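Long-range contacts in cystatin-F (Homo sapiens, PDB 2CH9), which inhibits the cysteine proteases papain and cathepsin L, more weakly than other cystatins do, and may regulate immunity through a target in the hematopoietic system: residues A[76-81]-A[89-94]; A[49-54]-A[99-104]; A[35-40]-A[107-112]; A[28-33]-A[69-74]. All blocks are in the same frame, centred on the assembly; numbering follows the deposited sequence. Where two conformers were deposited one is given.

Contact 1. Residues A[76-81]-A[89-94]. With ZN (zinc ion), chain H.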
# COMPACT_ATOMS: atom_id res chain seq x y z
N GLY A 76 -20.29 -9.75 -3.72
CA GLY A 76 -21.23 -10.69 -4.31
C GLY A 76 -22.25 -10.03 -5.21
O GLY A 76 -22.64 -8.87 -4.99
N ARG A 77 -22.70 -10.77 -6.22
CA ARG A 77 -23.71 -10.26 -7.15
C ARG A 77 -25.06 -10.11 -6.45
O ARG A 77 -25.49 -11.02 -5.73
CB ARG A 77 -23.83 -11.15 -8.38
CG ARG A 77 -24.73 -10.56 -9.45
CD ARG A 77 -24.94 -11.49 -10.64
NE ARG A 77 -23.84 -11.45 -11.60
CZ ARG A 77 -23.17 -12.52 -12.04
NH1 ARG A 77 -23.50 -13.73 -11.61
NH2 ARG A 77 -22.18 -12.37 -12.91
N THR A 78 -25.70 -8.96 -6.63
CA THR A 78 -27.04 -8.71 -6.09
C THR A 78 -28.10 -8.89 -7.17
O THR A 78 -27.79 -9.14 -8.34
CB THR A 78 -27.18 -7.28 -5.50
OG1 THR A 78 -27.16 -6.31 -6.55
CG2 THR A 78 -26.06 -6.97 -4.52
N THR A 79 -29.37 -8.74 -6.78
CA THR A 79 -30.49 -8.86 -7.70
C THR A 79 -30.89 -7.51 -8.31
O THR A 79 -31.92 -7.40 -8.99
CB THR A 79 -31.74 -9.48 -7.01
OG1 THR A 79 -32.14 -8.63 -5.93
CG2 THR A 79 -31.44 -10.87 -6.48
N CYS A 80 -30.09 -6.48 -8.05
CA CYS A 80 -30.35 -5.14 -8.57
C CYS A 80 -29.60 -4.93 -9.85
O CYS A 80 -28.39 -5.08 -9.90
CB CYS A 80 -29.87 -4.08 -7.60
SG CYS A 80 -30.85 -3.79 -6.14
N LYS A 81 -30.33 -4.54 -10.89
CA LYS A 81 -29.72 -4.26 -12.19
C LYS A 81 -28.89 -2.98 -12.16
O LYS A 81 -29.22 -2.01 -11.45
CB LYS A 81 -30.79 -4.22 -13.28
CG LYS A 81 -31.23 -5.61 -13.73
CD LYS A 81 -31.98 -5.55 -15.05
CE LYS A 81 -32.42 -6.93 -15.48
NZ LYS A 81 -32.84 -6.96 -16.92
N ASP A 89 -27.49 -0.17 -0.43
CA ASP A 89 -28.04 -0.46 0.89
C ASP A 89 -29.35 -1.25 0.83
O ASP A 89 -29.65 -2.02 1.73
CB ASP A 89 -28.26 0.82 1.70
CG ASP A 89 -26.96 1.45 2.18
OD1 ASP A 89 -25.93 0.74 2.28
OD2 ASP A 89 -26.97 2.66 2.47
N ASP A 90 -30.11 -1.06 -0.25
CA ASP A 90 -31.39 -1.75 -0.42
C ASP A 90 -31.34 -2.95 -1.38
O ASP A 90 -32.37 -3.54 -1.68
CB ASP A 90 -32.48 -0.77 -0.85
CG ASP A 90 -32.81 0.24 0.23
OD1 ASP A 90 -32.79 -0.10 1.44
OD2 ASP A 90 -33.11 1.40 -0.13
N CYS A 91 -30.15 -3.33 -1.82
CA CYS A 91 -29.98 -4.51 -2.68
C CYS A 91 -29.61 -5.74 -1.87
O CYS A 91 -28.74 -5.69 -1.01
CB CYS A 91 -28.94 -4.25 -3.77
SG CYS A 91 -29.44 -2.93 -4.92
N ASP A 92 -30.30 -6.85 -2.14
CA ASP A 92 -29.99 -8.14 -1.51
C ASP A 92 -29.23 -9.03 -2.50
O ASP A 92 -29.29 -8.83 -3.71
CB ASP A 92 -31.27 -8.83 -1.01
CG ASP A 92 -31.96 -8.07 0.15
OD1 ASP A 92 -31.30 -7.62 1.11
OD2 ASP A 92 -33.20 -7.94 0.11
N PHE A 93 -28.50 -10.03 -1.99
CA PHE A 93 -27.71 -10.90 -2.86
C PHE A 93 -28.55 -11.91 -3.65
O PHE A 93 -29.63 -12.31 -3.22
CB PHE A 93 -26.59 -11.60 -2.08
CG PHE A 93 -25.58 -10.65 -1.51
CD1 PHE A 93 -24.62 -10.06 -2.32
CD2 PHE A 93 -25.58 -10.35 -0.15
CE1 PHE A 93 -23.68 -9.18 -1.79
CE2 PHE A 93 -24.64 -9.47 0.39
CZ PHE A 93 -23.70 -8.88 -0.43
N GLN A 94 -28.03 -12.30 -4.82
CA GLN A 94 -28.66 -13.30 -5.67
C GLN A 94 -28.97 -14.58 -4.91
O GLN A 94 -28.13 -15.08 -4.15
CB GLN A 94 -27.76 -13.63 -6.87
CG GLN A 94 -27.74 -12.57 -7.95
CD GLN A 94 -28.99 -12.56 -8.82
OE1 GLN A 94 -29.76 -13.53 -8.85
NE2 GLN A 94 -29.19 -11.47 -9.55
ZN ZN H . -33.08 -7.19 1.97
O HOH W 1 -31.59 -5.64 2.48
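With chi1 at -75° in Cys-80 and -64° in Cys-91, each sulfur swings away from its own carbonyl and toward the other, and the two close a disulfide, SG to SG 2.1 Å, with chi3 at -102°. A loop closed by a disulfide after this strand is a feature of the secreted (type 2) cystatins. Gln-94 folds back at chi2, which brings its amide onto the backbone of Thr-78. There NE2 gives a hydrogen bond to Thr-78 O at 3.0 Å, approaching from above the carbonyl plane, while Gln-94 N makes an almost straight one to Arg-77 O. One residue thus grips two successive carbonyls, and glutamine suits the place because its aliphatic part also lies between Arg-77 CG and Thr-79 CG2. With an alanine here, Thr-78 O would probably lose its amide donor and a gap would open beside the methyl of Thr-79. Thr-79 N in turn bonds Asp-92 O at 3.1 Å, the donor almost in line with the carbonyl, flanking a single beta bridge between Thr-78 and Phe-93. The Phe-93 ring turns its edge to Gly-76 O, which lies in the ring plane 3.4 Å from CE1; Gly-76, with no side chain, leaves room for the ring. Asp-92 binds a zinc ion through both OD1 and OD2, and a water is a further ligand. Disulfide, Thr-79 and Gln-94 together tie the loop to the end of strand 67-78, and Thr-78 OG1, which accepts from Cys-80 N in an ST turn, links that end to strand 49-63 through Leu-50 O.

Contact 2. Residues A[49-54]-A[99-104]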
# COMPACT_ATOMS: atom_id res chain seq x y z
N PHE A 49 -25.81 -6.97 -13.38
CA PHE A 49 -26.21 -6.67 -12.01
C PHE A 49 -25.14 -5.92 -11.22
O PHE A 49 -23.94 -6.02 -11.52
CB PHE A 49 -26.58 -7.96 -11.26
CG PHE A 49 -27.79 -8.66 -11.82
CD1 PHE A 49 -29.07 -8.19 -11.56
CD2 PHE A 49 -27.64 -9.81 -12.59
CE1 PHE A 49 -30.19 -8.85 -12.07
CE2 PHE A 49 -28.76 -10.47 -13.11
CZ PHE A 49 -30.04 -9.99 -12.84
N LEU A 50 -25.57 -5.17 -10.21
CA LEU A 50 -24.64 -4.54 -9.28
C LEU A 50 -24.11 -5.57 -8.27
O LEU A 50 -24.83 -6.49 -7.85
CB LEU A 50 -25.31 -3.39 -8.52
CG LEU A 50 -25.81 -2.13 -9.21
CD1 LEU A 50 -26.59 -1.28 -8.20
CD2 LEU A 50 -24.67 -1.32 -9.83
N PHE A 51 -22.86 -5.41 -7.87
CA PHE A 51 -22.28 -6.21 -6.80
C PHE A 51 -22.31 -5.40 -5.51
O PHE A 51 -22.41 -4.18 -5.55
CB PHE A 51 -20.86 -6.62 -7.15
CG PHE A 51 -20.77 -7.79 -8.09
CD1 PHE A 51 -21.27 -7.70 -9.39
CD2 PHE A 51 -20.18 -8.98 -7.69
CE1 PHE A 51 -21.19 -8.79 -10.27
CE2 PHE A 51 -20.09 -10.08 -8.55
CZ PHE A 51 -20.59 -9.98 -9.85
N LYS A 52 -22.19 -6.09 -4.38
CA LYS A 52 -22.19 -5.45 -3.07
C LYS A 52 -21.18 -6.15 -2.16
O LYS A 52 -20.99 -7.38 -2.25
CB LYS A 52 -23.60 -5.51 -2.47
CG LYS A 52 -23.81 -4.85 -1.11
CD LYS A 52 -25.26 -5.02 -0.66
CE LYS A 52 -25.51 -4.37 0.68
NZ LYS A 52 -26.93 -4.57 1.13
N GLU A 53 -20.52 -5.39 -1.30
CA GLU A 53 -19.59 -5.99 -0.35
C GLU A 53 -20.36 -7.00 0.51
O GLU A 53 -21.45 -6.71 1.00
CB GLU A 53 -18.88 -4.91 0.48
CG GLU A 53 -19.73 -4.23 1.58
CD GLU A 53 -20.70 -3.17 1.07
OE1 GLU A 53 -20.79 -2.90 -0.15
OE2 GLU A 53 -21.41 -2.60 1.92
N SER A 54 -19.81 -8.21 0.65
CA SER A 54 -20.49 -9.25 1.42
C SER A 54 -19.78 -9.61 2.72
O SER A 54 -20.42 -10.04 3.67
CB SER A 54 -20.75 -10.51 0.57
OG SER A 54 -19.55 -11.17 0.19
N LEU A 99 -26.94 -17.55 -10.79
CA LEU A 99 -26.58 -16.14 -10.82
C LEU A 99 -25.72 -15.72 -9.63
O LEU A 99 -25.16 -14.63 -9.62
CB LEU A 99 -27.84 -15.26 -10.94
CG LEU A 99 -28.65 -15.40 -12.24
CD1 LEU A 99 -29.98 -14.67 -12.15
CD2 LEU A 99 -27.86 -14.94 -13.47
N LYS A 100 -25.61 -16.60 -8.63
CA LYS A 100 -24.70 -16.39 -7.50
C LYS A 100 -23.26 -16.31 -7.98
O LYS A 100 -22.76 -17.23 -8.62
CB LYS A 100 -24.82 -17.52 -6.48
CG LYS A 100 -25.83 -17.32 -5.36
CD LYS A 100 -25.34 -18.00 -4.07
CE LYS A 100 -26.44 -18.14 -3.02
NZ LYS A 100 -27.37 -19.28 -3.30
N GLN A 101 -22.60 -15.19 -7.67
CA GLN A 101 -21.17 -15.03 -7.96
C GLN A 101 -20.49 -14.21 -6.87
O GLN A 101 -20.95 -13.12 -6.53
CB GLN A 101 -20.94 -14.40 -9.34
CG GLN A 101 -19.48 -14.10 -9.62
CD GLN A 101 -19.15 -14.02 -11.10
OE1 GLN A 101 -18.60 -13.02 -11.57
NE2 GLN A 101 -19.48 -15.07 -11.84
N THR A 102 -19.40 -14.75 -6.34
CA THR A 102 -18.61 -14.06 -5.33
C THR A 102 -17.17 -13.89 -5.80
O THR A 102 -16.61 -14.77 -6.46
CB THR A 102 -18.65 -14.81 -3.98
OG1 THR A 102 -20.01 -15.01 -3.59
CG2 THR A 102 -17.96 -14.01 -2.88
N LEU A 103 -16.59 -12.74 -5.47
CA LEU A 103 -15.18 -12.49 -5.72
C LEU A 103 -14.47 -12.12 -4.43
O LEU A 103 -15.06 -11.48 -3.55
CB LEU A 103 -14.99 -11.35 -6.73
CG LEU A 103 -15.34 -11.64 -8.19
CD1 LEU A 103 -16.78 -11.23 -8.47
CD2 LEU A 103 -14.39 -10.89 -9.11
N SER A 104 -13.21 -12.52 -4.34
CA SER A 104 -12.30 -12.07 -3.29
C SER A 104 -11.46 -10.93 -3.84
O SER A 104 -10.75 -11.10 -4.84
CB SER A 104 -11.37 -13.20 -2.83
OG SER A 104 -12.09 -14.28 -2.27
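Phe-51 meets Gln-101 and Leu-103 in a packing contact without hydrogen bonds, between two chain segments that are not sheet neighbours: strand 67-78 runs between them, and the closest CA atoms, those of Ser-54 and Thr-102, are still 8.5 Å apart. Most of the touching falls to Phe-51. Its CE2 lies 3.5 Å from Leu-103 CD1, the two side chains nearly perpendicular, and 3.7 Å from the backbone O of Gln-101. Gln-101 stretches out with CG anti to the backbone N (chi1 175°), which takes OE1 to 4.0 Å from Phe-51 CZ, its amide plane inclined 53° to the ring. Glutamine is long enough for its extended methylenes to carry the amide to the ring. In the cystatin fold an antiparallel sheet curls round one long helix, and that curl probably brings side chains from strands on either side of 67-78 into touch. Arg-77 of the intervening strand packs on Phe-49, Phe-51 and Gln-101, while Phe-41 and Val-38 of helix 28-44 also meet Phe-51; a large aromatic residue can reach all of them. Leu-103, buried, packs in addition on Leu-11 of the second subunit. Farther out the touch is looser: Phe-49 CE2 comes to 4.5 Å from Leu-99 CD1, and Leu-99, on the loop, is also brushed by a sugar. Ser-54 OG approaches the methyl CG2 of Thr-102 at the same 4.5 Å.

Contact 3. Residues A[35-40]-A[107-112]. With NAG (2-acetamido-2-deoxy-beta-D-glucopyranose), chain B.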
# COMPACT_ATOMS: atom_id res chain seq x y z
N ARG A 35 -17.58 -0.24 0.91
CA ARG A 35 -18.61 0.23 -0.03
C ARG A 35 -18.00 0.98 -1.21
O ARG A 35 -18.40 0.75 -2.36
CB ARG A 35 -19.66 1.11 0.68
CG ARG A 35 -20.73 1.72 -0.23
CD ARG A 35 -21.51 0.66 -1.06
NE ARG A 35 -22.15 -0.34 -0.21
CZ ARG A 35 -23.31 -0.17 0.43
NH1 ARG A 35 -23.99 0.97 0.34
NH2 ARG A 35 -23.78 -1.15 1.19
N TYR A 36 -17.06 1.88 -0.95
CA TYR A 36 -16.35 2.52 -2.06
C TYR A 36 -15.70 1.52 -3.01
O TYR A 36 -15.74 1.68 -4.24
CB TYR A 36 -15.29 3.48 -1.55
CG TYR A 36 -15.86 4.68 -0.87
CD1 TYR A 36 -16.97 5.35 -1.40
CD2 TYR A 36 -15.26 5.20 0.27
CE1 TYR A 36 -17.49 6.48 -0.76
CE2 TYR A 36 -15.76 6.32 0.91
CZ TYR A 36 -16.86 6.96 0.39
OH TYR A 36 -17.34 8.07 1.03
N SER A 37 -15.11 0.47 -2.44
CA SER A 37 -14.40 -0.55 -3.22
C SER A 37 -15.34 -1.24 -4.21
O SER A 37 -15.02 -1.37 -5.40
CB SER A 37 -13.78 -1.59 -2.29
OG SER A 37 -12.84 -0.96 -1.46
N VAL A 38 -16.50 -1.67 -3.71
CA VAL A 38 -17.44 -2.38 -4.58
C VAL A 38 -18.09 -1.47 -5.61
O VAL A 38 -18.43 -1.90 -6.72
CB VAL A 38 -18.45 -3.21 -3.79
CG1 VAL A 38 -19.56 -2.33 -3.18
CG2 VAL A 38 -19.01 -4.31 -4.70
N GLU A 39 -18.21 -0.19 -5.27
CA GLU A 39 -18.68 0.83 -6.20
C GLU A 39 -17.66 1.09 -7.31
O GLU A 39 -18.03 1.29 -8.46
CB GLU A 39 -19.06 2.11 -5.46
CG GLU A 39 -20.26 1.93 -4.55
CD GLU A 39 -20.67 3.20 -3.84
OE1 GLU A 39 -19.81 4.11 -3.68
OE2 GLU A 39 -21.85 3.30 -3.43
N LYS A 40 -16.37 1.08 -6.96
CA LYS A 40 -15.29 1.11 -7.97
C LYS A 40 -15.40 -0.12 -8.87
O LYS A 40 -15.26 -0.00 -10.08
CB LYS A 40 -13.91 1.18 -7.31
CG LYS A 40 -12.73 1.15 -8.27
CD LYS A 40 -12.54 2.50 -8.93
CE LYS A 40 -11.19 2.62 -9.61
NZ LYS A 40 -10.84 4.07 -9.76
N SER A 107 -8.38 -4.23 -1.79
CA SER A 107 -8.46 -2.85 -2.18
C SER A 107 -7.69 -1.90 -1.27
O SER A 107 -7.44 -2.20 -0.08
CB SER A 107 -9.92 -2.40 -2.26
OG SER A 107 -10.47 -2.28 -0.97
N GLU A 108 -7.30 -0.77 -1.85
CA GLU A 108 -6.82 0.37 -1.08
C GLU A 108 -7.74 1.52 -1.40
O GLU A 108 -8.08 1.76 -2.57
CB GLU A 108 -5.36 0.69 -1.42
CG GLU A 108 -4.43 -0.38 -0.88
CD GLU A 108 -2.99 -0.26 -1.33
OE1 GLU A 108 -2.61 0.67 -2.09
OE2 GLU A 108 -2.21 -1.15 -0.91
N VAL A 109 -8.18 2.21 -0.35
CA VAL A 109 -9.17 3.26 -0.44
C VAL A 109 -8.65 4.42 0.39
O VAL A 109 -8.36 4.26 1.59
CB VAL A 109 -10.52 2.81 0.18
CG1 VAL A 109 -11.53 3.94 0.16
CG2 VAL A 109 -11.07 1.56 -0.52
N TRP A 110 -8.51 5.58 -0.24
CA TRP A 110 -7.99 6.77 0.43
C TRP A 110 -9.15 7.72 0.69
O TRP A 110 -9.84 8.13 -0.25
CB TRP A 110 -6.91 7.45 -0.42
CG TRP A 110 -6.24 8.63 0.25
CD1 TRP A 110 -5.67 8.67 1.50
CD2 TRP A 110 -6.04 9.93 -0.32
NE1 TRP A 110 -5.15 9.92 1.74
CE2 TRP A 110 -5.35 10.71 0.64
CE3 TRP A 110 -6.35 10.50 -1.56
CZ2 TRP A 110 -4.99 12.04 0.41
CZ3 TRP A 110 -6.00 11.82 -1.78
CH2 TRP A 110 -5.32 12.58 -0.80
N VAL A 111 -9.38 8.06 1.96
CA VAL A 111 -10.52 8.90 2.32
C VAL A 111 -10.03 10.13 3.07
O VAL A 111 -9.27 10.00 4.05
CB VAL A 111 -11.56 8.13 3.16
CG1 VAL A 111 -12.81 8.98 3.41
CG2 VAL A 111 -11.93 6.82 2.47
N VAL A 112 -10.42 11.30 2.59
CA VAL A 112 -10.13 12.55 3.29
C VAL A 112 -11.45 13.25 3.66
O VAL A 112 -11.94 14.10 2.91
CB VAL A 112 -9.19 13.48 2.49
CG1 VAL A 112 -8.66 14.58 3.38
CG2 VAL A 112 -8.01 12.69 1.91
C1 NAG B . -15.72 4.71 -14.16
C2 NAG B . -14.39 5.46 -13.97
C3 NAG B . -14.21 6.49 -15.09
C4 NAG B . -14.35 5.84 -16.46
C5 NAG B . -15.52 4.86 -16.58
C6 NAG B . -14.98 3.94 -17.65
C7 NAG B . -13.63 5.63 -11.63
C8 NAG B . -13.41 6.60 -10.49
N2 NAG B . -14.32 6.11 -12.67
O3 NAG B . -12.92 7.03 -15.02
O4 NAG B . -14.38 6.80 -17.51
O5 NAG B . -15.71 4.06 -15.42
O6 NAG B . -15.86 3.53 -18.68
O7 NAG B . -13.18 4.48 -11.57
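Tyr-36, Ser-37 and Val-109 carry this join between helix and strand. Tyr-36 meets the strand obliquely with two ring atoms: CD2 lies 3.9 Å from Val-109 CG1 and CE2 lies 4.2 Å from Val-111 CG2. Beta-branched valines suit a strand facing a helix, since the methyls project close to the backbone and make a firm surface. Ser-37, one residue on, makes the polar link. Ser-107 OG donates to Ser-37 OG at 2.8 Å, and Ser-37 OG also bonds Ala-33 O one helical turn back, which leaves this buried hydroxyl with two partners. A chi1 of 72° folds the Ser-107 hydroxyl in over its own backbone, from where it reaches the helix. Small serines allow the chains to come near, CA to CA 6.5 Å for Ser-37 and Ser-107, and Val-109 CG2 sits tightly at 3.2 Å from Ser-37 OG. This is the heart of the cystatin fold, where helix 28-44 lies across the concave side of the antiparallel sheet; the short axes here pass 8.8 Å apart at 113°. Tyr-36 is continued on the sheet by Phe-118, whose ring stacks on its own, and by Val-120, both of strand 117-126. At the other end of the segment Lys-40 bends at chi2, and its NZ donates to O7 of an N-acetylglucosamine at 3.0 Å, beside the glycosylated Asn-43.

Contact 4. Residues A[28-33]-A[69-74]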
# COMPACT_ATOMS: atom_id res chain seq x y z
N PRO A 28 -16.89 1.75 11.39
CA PRO A 28 -17.72 2.45 10.42
C PRO A 28 -16.92 2.97 9.21
O PRO A 28 -17.41 2.88 8.09
CB PRO A 28 -18.36 3.58 11.24
CG PRO A 28 -18.35 3.07 12.66
CD PRO A 28 -17.07 2.28 12.77
N GLY A 29 -15.70 3.46 9.44
CA GLY A 29 -14.83 3.89 8.35
C GLY A 29 -14.42 2.74 7.43
O GLY A 29 -14.40 2.89 6.19
N VAL A 30 -14.09 1.59 8.02
CA VAL A 30 -13.80 0.39 7.23
C VAL A 30 -15.01 -0.00 6.39
O VAL A 30 -14.85 -0.37 5.24
CB VAL A 30 -13.42 -0.81 8.09
CG1 VAL A 30 -13.34 -2.08 7.24
CG2 VAL A 30 -12.08 -0.57 8.78
N LEU A 31 -16.21 0.06 6.98
CA LEU A 31 -17.42 -0.33 6.28
C LEU A 31 -17.69 0.57 5.08
O LEU A 31 -18.07 0.08 4.01
CB LEU A 31 -18.62 -0.34 7.23
CG LEU A 31 -18.53 -1.34 8.39
CD1 LEU A 31 -19.62 -1.05 9.41
CD2 LEU A 31 -18.63 -2.79 7.92
N GLN A 32 -17.47 1.87 5.25
CA GLN A 32 -17.65 2.83 4.16
C GLN A 32 -16.59 2.62 3.08
O GLN A 32 -16.87 2.75 1.90
CB GLN A 32 -17.63 4.27 4.68
CG GLN A 32 -17.87 5.33 3.60
CD GLN A 32 -19.23 5.17 2.89
OE1 GLN A 32 -20.28 5.42 3.48
NE2 GLN A 32 -19.19 4.76 1.61
N ALA A 33 -15.37 2.28 3.49
CA ALA A 33 -14.29 2.04 2.52
C ALA A 33 -14.59 0.81 1.65
O ALA A 33 -14.33 0.81 0.44
CB ALA A 33 -12.94 1.93 3.23
N TYR A 69 -7.21 2.95 3.65
CA TYR A 69 -7.62 1.61 4.08
C TYR A 69 -7.03 0.58 3.18
O TYR A 69 -6.98 0.75 1.96
CB TYR A 69 -9.14 1.49 4.09
CG TYR A 69 -9.78 2.40 5.10
CD1 TYR A 69 -9.90 2.02 6.44
CD2 TYR A 69 -10.21 3.67 4.74
CE1 TYR A 69 -10.47 2.87 7.37
CE2 TYR A 69 -10.78 4.53 5.67
CZ TYR A 69 -10.91 4.13 6.97
OH TYR A 69 -11.49 4.98 7.87
N MET A 70 -6.49 -0.48 3.76
CA MET A 70 -6.06 -1.63 2.98
C MET A 70 -7.00 -2.75 3.39
O MET A 70 -7.00 -3.15 4.56
CB MET A 70 -4.60 -1.99 3.29
CG MET A 70 -3.66 -0.83 3.04
SD MET A 70 -2.00 -1.15 3.62
CE MET A 70 -1.14 0.21 2.83
N LEU A 71 -7.80 -3.25 2.45
CA LEU A 71 -8.92 -4.13 2.79
C LEU A 71 -8.88 -5.44 2.03
O LEU A 71 -8.52 -5.48 0.86
CB LEU A 71 -10.26 -3.46 2.50
CG LEU A 71 -10.58 -2.09 3.09
CD1 LEU A 71 -11.98 -1.71 2.66
CD2 LEU A 71 -10.48 -2.07 4.63
N GLU A 72 -9.25 -6.50 2.74
CA GLU A 72 -9.55 -7.79 2.15
C GLU A 72 -11.07 -7.93 2.29
O GLU A 72 -11.59 -8.09 3.38
CB GLU A 72 -8.82 -8.91 2.89
CG GLU A 72 -8.94 -10.27 2.26
CD GLU A 72 -8.22 -11.34 3.08
OE1 GLU A 72 -8.73 -11.72 4.17
OE2 GLU A 72 -7.15 -11.81 2.64
N VAL A 73 -11.76 -7.87 1.16
CA VAL A 73 -13.22 -7.74 1.14
C VAL A 73 -13.80 -8.72 0.11
O VAL A 73 -13.27 -8.86 -0.99
CB VAL A 73 -13.64 -6.26 0.86
CG1 VAL A 73 -12.81 -5.65 -0.27
CG2 VAL A 73 -15.14 -6.14 0.57
N GLU A 74 -14.84 -9.45 0.49
CA GLU A 74 -15.57 -10.27 -0.45
C GLU A 74 -16.74 -9.48 -1.02
O GLU A 74 -17.40 -8.73 -0.30
CB GLU A 74 -16.04 -11.57 0.19
CG GLU A 74 -14.92 -12.60 0.40
CD GLU A 74 -15.32 -13.74 1.31
OE1 GLU A 74 -16.53 -14.06 1.41
OE2 GLU A 74 -14.42 -14.33 1.94
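Tyr-69 lays its side chain along the helix from Ala-33 back to Gly-29. With chi1 at -64° the ring swings away from its own carbonyl and over the helix residues, and CB begins the contact 3.9 Å from Ala-33 CB. The same methyl lies obliquely to the ring, 3.6 Å from CD2. Across the ring, CD1 and CE1 lie against Val-30, with CE1 4.1 Å from its CG2. Farther out Gly-29 O sits over one face, 3.8 Å from CZ and toward the rim, before OH ends the chain 3.5 Å from Gly-29 CA. Glycine and alanine give the ring a low seat: the bare CA of Gly-29 leaves room for the hydroxyl. A serine in place of Tyr-69 would probably leave Ala-33 and Val-30 without their aromatic cover and open a gap over Gly-29. Here the first turn of the long cystatin helix rests on the inner face of the curved antiparallel sheet, the two short axes lying 70° apart. Leu-71, two residues along the strand, fills the next position: its CD2 touches Val-30 CG1 at 3.9 Å and its CD1 lies 3.8 Å from Ala-33 CB. Branching lets leucine meet both helix residues at once, with Ala-59 of strand 49-63 and Ser-107 of strand 102-112 beside it. The strand's other face meets the second subunit, Met-70 on Met-70 and Glu-72 on Phe-19 of that subunit.

Overall arrangement
Contacts 3 and 4 are the buried pair: both hold helix 28-44 against the sheet, on the adjacent strands 102-112 and 67-78, with centres about 7 Å apart. Their chemistry is mainly apolar, contact 3 adding a serine pair. Contacts 1 and 2 lie toward one end of the molecule and are only partly buried. Contact 1 relies on a disulfide, backbone bonds and one amide bond, the zinc on Asp-92 lying to the side, whereas contact 2 has no hydrogen bonds and rests mainly on side-chain packing. Strand 67-78 serves contacts 1 and 4, strand 102-112 contacts 2 and 3. Salt bridges of Arg-35 to Asp-89 and Glu-53 join the helix to contacts 1 and 2.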